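Local coordinates for protein putative sulfatase yidJ (PDB 2QZU) that probably hydrolyses sulfate esters, in the manner of arylsulfatases, with the help of a bound metal ion, at residues Q37-A42 against R277-C282; E49-P54 against A281-V286. One frame throughout, in Å; residues are numbered along the deposited sequence.

Contact 1. Residues Q37-A42 against R277-C282; sequences QYRGDA and RNYYAC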
# COMPACT_ATOMS: atom_id res chain seq x y z
N GLN A 37 17.08 0.89 6.19
CA GLN A 37 16.76 2.14 5.51
C GLN A 37 16.73 3.37 6.41
O GLN A 37 15.90 4.27 6.21
CB GLN A 37 15.42 1.96 4.79
CG GLN A 37 15.14 2.93 3.67
CD GLN A 37 14.25 2.31 2.61
OE1 GLN A 37 14.64 1.33 1.97
NE2 GLN A 37 13.06 2.86 2.43
N TYR A 38 17.64 3.43 7.37
CA TYR A 38 17.74 4.54 8.31
C TYR A 38 18.83 5.53 7.88
O TYR A 38 20.01 5.18 7.82
CB TYR A 38 18.05 3.98 9.71
CG TYR A 38 17.88 4.95 10.87
CD1 TYR A 38 18.57 6.16 10.90
CD2 TYR A 38 17.04 4.64 11.93
CE1 TYR A 38 18.43 7.04 11.98
CE2 TYR A 38 16.89 5.51 13.02
CZ TYR A 38 17.59 6.71 13.03
OH TYR A 38 17.45 7.58 14.09
N ARG A 39 18.44 6.77 7.57
CA ARG A 39 19.39 7.80 7.14
C ARG A 39 20.27 8.30 8.28
O ARG A 39 19.80 8.53 9.39
CB ARG A 39 18.67 9.00 6.53
CG ARG A 39 18.10 8.74 5.15
CD ARG A 39 17.65 10.02 4.46
NE ARG A 39 16.51 10.67 5.11
CZ ARG A 39 16.60 11.62 6.04
NH1 ARG A 39 17.79 12.04 6.45
NH2 ARG A 39 15.50 12.15 6.55
N GLY A 40 21.56 8.48 7.99
CA GLY A 40 22.50 8.94 8.99
C GLY A 40 22.17 10.26 9.67
O GLY A 40 22.38 10.41 10.87
N ASP A 41 21.65 11.24 8.92
CA ASP A 41 21.33 12.53 9.52
C ASP A 41 20.01 12.56 10.28
O ASP A 41 19.67 13.58 10.88
CB ASP A 41 21.34 13.64 8.47
CG ASP A 41 22.74 13.94 7.94
OD1 ASP A 41 23.72 13.67 8.68
OD2 ASP A 41 22.86 14.44 6.81
N ALA A 42 19.27 11.46 10.25
CA ALA A 42 17.98 11.40 10.94
C ALA A 42 18.15 10.99 12.40
O ALA A 42 17.46 10.10 12.89
CB ALA A 42 17.04 10.44 10.22
N ARG A 277 6.81 12.63 7.33
CA ARG A 277 6.22 12.52 8.67
C ARG A 277 6.20 11.09 9.18
O ARG A 277 6.59 10.83 10.33
CB ARG A 277 4.78 13.06 8.68
CG ARG A 277 4.67 14.57 8.72
CD ARG A 277 3.23 15.02 8.99
NE ARG A 277 3.13 16.47 8.99
CZ ARG A 277 2.00 17.14 9.22
NH1 ARG A 277 0.87 16.49 9.46
NH2 ARG A 277 2.01 18.47 9.20
N ASN A 278 5.75 10.16 8.35
CA ASN A 278 5.69 8.77 8.76
C ASN A 278 7.08 8.16 8.86
O ASN A 278 7.29 7.23 9.64
CB ASN A 278 4.79 7.97 7.81
CG ASN A 278 3.31 8.17 8.10
OD1 ASN A 278 2.46 7.94 7.25
ND2 ASN A 278 3.01 8.60 9.32
N TYR A 279 8.02 8.68 8.08
CA TYR A 279 9.40 8.18 8.15
C TYR A 279 9.93 8.52 9.55
O TYR A 279 10.51 7.67 10.23
CB TYR A 279 10.27 8.84 7.09
CG TYR A 279 11.69 8.31 7.03
CD1 TYR A 279 11.95 6.99 6.66
CD2 TYR A 279 12.77 9.13 7.34
CE1 TYR A 279 13.26 6.50 6.59
CE2 TYR A 279 14.09 8.65 7.28
CZ TYR A 279 14.32 7.34 6.91
OH TYR A 279 15.62 6.88 6.83
N TYR A 280 9.71 9.76 9.99
CA TYR A 280 10.16 10.16 11.31
C TYR A 280 9.42 9.37 12.40
O TYR A 280 10.01 9.02 13.42
CB TYR A 280 9.97 11.66 11.54
CG TYR A 280 10.93 12.57 10.78
CD1 TYR A 280 12.13 12.08 10.26
CD2 TYR A 280 10.65 13.93 10.63
CE1 TYR A 280 13.03 12.94 9.61
CE2 TYR A 280 11.53 14.78 9.98
CZ TYR A 280 12.72 14.28 9.48
OH TYR A 280 13.59 15.13 8.85
N ALA A 281 8.13 9.10 12.18
CA ALA A 281 7.34 8.35 13.15
C ALA A 281 7.96 6.97 13.35
O ALA A 281 8.10 6.50 14.49
CB ALA A 281 5.88 8.20 12.67
N CYS A 282 8.35 6.33 12.25
CA CYS A 282 8.97 5.01 12.31
C CYS A 282 10.26 5.07 13.10
O CYS A 282 10.53 4.21 13.93
CB CYS A 282 9.27 4.49 10.90
SG CYS A 282 7.82 3.86 9.99
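Tyr279 runs obliquely alongside the side chain of Arg39, the phenol and guanidinium planes lying 28° apart, with Tyr279 CE2 3.8 Å from Arg39 NE. With CG anti to the backbone N (chi1 -176°), the Tyr279 ring leaves the helix and carries its hydroxyl to the backbone of the loop. There Tyr279 OH donates to Gln37 O at 2.7 Å, approaching in the plane of the carbonyl where a lone pair points, while Arg39 N donates back to Tyr279 OH at 2.9 Å. One buried hydroxyl thus serves a carbonyl and an amide two residues apart, and the two bonds fix the direction of its proton. The bend of Arg39 at chi3 (-67°) lays the guanidinium alongside Tyr279 and puts Arg39 NH2 4.0 Å from Tyr280 CE1, the planes here being much steeper to each other. The polar ends of both Arg39 and Tyr280 are taken by Glu49, through a salt bridge and a hydrogen bond respectively. The side-chain oxygen of Gln37 is bonded by Lys326. Residues 37-42, with a type I beta turn from Arg39 to Ala42, lie in the loop at the C-terminal end of strand 29-35, a central parallel strand of the alkaline phosphatase-like alpha/beta fold of sulfatases. The contact ties this loop to the long helix 267-299, which leads on to strand 306-311, the parallel neighbour of 29-35 in the sheet.

Contact 2. Residues E49-P54 against A281-V286; sequences EPVKTP and ACITGV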
# COMPACT_ATOMS: atom_id res chain seq x y z
N GLU A 49 17.94 17.64 11.59
CA GLU A 49 16.52 17.40 11.34
C GLU A 49 15.76 17.31 12.65
O GLU A 49 16.30 16.85 13.66
CB GLU A 49 16.34 16.11 10.53
CG GLU A 49 17.16 16.10 9.24
CD GLU A 49 16.98 14.84 8.42
OE1 GLU A 49 17.79 14.63 7.49
OE2 GLU A 49 16.04 14.06 8.68
N PRO A 50 14.49 17.74 12.66
CA PRO A 50 13.67 17.71 13.87
C PRO A 50 13.05 16.35 14.20
O PRO A 50 11.88 16.26 14.58
CB PRO A 50 12.61 18.76 13.59
CG PRO A 50 12.35 18.55 12.13
CD PRO A 50 13.75 18.37 11.55
N VAL A 51 13.83 15.29 14.06
CA VAL A 51 13.34 13.96 14.38
C VAL A 51 13.71 13.67 15.83
O VAL A 51 14.80 14.03 16.29
CB VAL A 51 13.94 12.89 13.43
CG1 VAL A 51 15.45 12.85 13.56
CG2 VAL A 51 13.33 11.53 13.74
N LYS A 52 12.79 13.04 16.56
CA LYS A 52 13.01 12.73 17.97
C LYS A 52 13.54 11.32 18.19
O LYS A 52 12.87 10.34 17.87
CB LYS A 52 11.71 12.92 18.75
CG LYS A 52 11.17 14.34 18.68
CD LYS A 52 9.86 14.48 19.45
CE LYS A 52 9.35 15.91 19.39
NZ LYS A 52 10.32 16.87 19.99
N THR A 53 14.75 11.24 18.73
CA THR A 53 15.41 9.97 19.02
C THR A 53 16.09 10.09 20.39
O THR A 53 17.31 10.02 20.50
CB THR A 53 16.49 9.63 17.96
OG1 THR A 53 17.48 10.67 17.92
CG2 THR A 53 15.85 9.50 16.58
N PRO A 54 15.30 10.28 21.45
CA PRO A 54 15.89 10.41 22.78
C PRO A 54 16.76 9.25 23.26
O PRO A 54 17.76 9.46 23.95
CB PRO A 54 14.68 10.65 23.68
CG PRO A 54 13.58 9.89 22.97
CD PRO A 54 13.83 10.27 21.52
N ALA A 281 8.13 9.10 12.18
CA ALA A 281 7.34 8.35 13.15
C ALA A 281 7.96 6.97 13.35
O ALA A 281 8.10 6.50 14.49
CB ALA A 281 5.88 8.20 12.67
N CYS A 282 8.35 6.33 12.25
CA CYS A 282 8.97 5.01 12.31
C CYS A 282 10.26 5.07 13.10
O CYS A 282 10.53 4.21 13.93
CB CYS A 282 9.27 4.49 10.90
SG CYS A 282 7.82 3.86 9.99
N ILE A 283 11.07 6.09 12.82
CA ILE A 283 12.34 6.26 13.50
C ILE A 283 12.15 6.44 15.00
O ILE A 283 12.84 5.82 15.80
CB ILE A 283 13.13 7.44 12.91
CG1 ILE A 283 13.67 7.04 11.54
CG2 ILE A 283 14.25 7.86 13.86
CD1 ILE A 283 14.46 8.13 10.82
N THR A 284 11.20 7.29 15.38
CA THR A 284 10.95 7.51 16.80
C THR A 284 10.47 6.22 17.46
O THR A 284 10.84 5.92 18.59
CB THR A 284 9.92 8.64 17.00
OG1 THR A 284 10.51 9.87 16.55
CG2 THR A 284 9.55 8.78 18.47
N GLY A 285 9.68 5.43 16.73
CA GLY A 285 9.20 4.17 17.26
C GLY A 285 10.36 3.20 17.41
O GLY A 285 10.47 2.49 18.41
N VAL A 286 11.23 3.17 16.42
CA VAL A 286 12.40 2.29 16.47
C VAL A 286 13.24 2.72 17.68
O VAL A 286 13.70 1.88 18.45
CB VAL A 286 13.23 2.39 15.17
CG1 VAL A 286 14.64 1.86 15.39
CG2 VAL A 286 12.56 1.58 14.06
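Val51 meets Ile283 through their gamma methyls, Val51 CG2 lying 3.8 Å from Ile283 CG2, and the two side chains cross at about a right angle. On Val51 that methyl is set anti to the backbone N, its other branch, CG1, taking the position between N and the carbonyl carbon (chi1 61°). Lys52 joins through its backbone: Thr284 OG1 donates at 2.7 Å to a lone pair of Lys52 O, staying in the plane of that carbonyl, with a C=O...donor angle of 137°. Thr284 CA also approaches Lys52 O, at 3.6 Å, as a CA-H...O contact, while the lysine chain leads away from the helix. Tyr246 OH bonds both Thr284 OG1 and Lys52 N, bridging the same two residues from outside. Thr53 then presents its methyl, Thr53 CG2 standing 3.6 Å from Ile283 CG2, so a single isoleucine branch receives two methyls from the loop. Thr53 holds the N-cap position of helix 54-61 without a capping bond from its side chain; its hydroxyl is bonded to Gly44 N and Asp57 OD1. The methyl contacts are apolar packing without directionality, whereas the Thr284 hydroxyl, with Tyr246, probably helps to fix where the loop lies.

Overall arrangement
Contacts 1 and 2 lie with their centres about 7 Å apart on the same side of the chain's centre, and both fall within the sulfatase family region. Their loop segments come in order along the connection from strand 29-35 to helix 54-61, while their partners, 277-282 and 281-286, overlap at Ala281 and Cys282 on helix 267-299. The earlier loop segment meets the earlier turn of the helix and the later segment the later one. The two contacts also touch each other directly, Tyr38 packing on Ile283 and Ala42 O against Val51 CG1. Together they bind one continuous loop beside the central sheet to one helix, over more than 220 intervening residues.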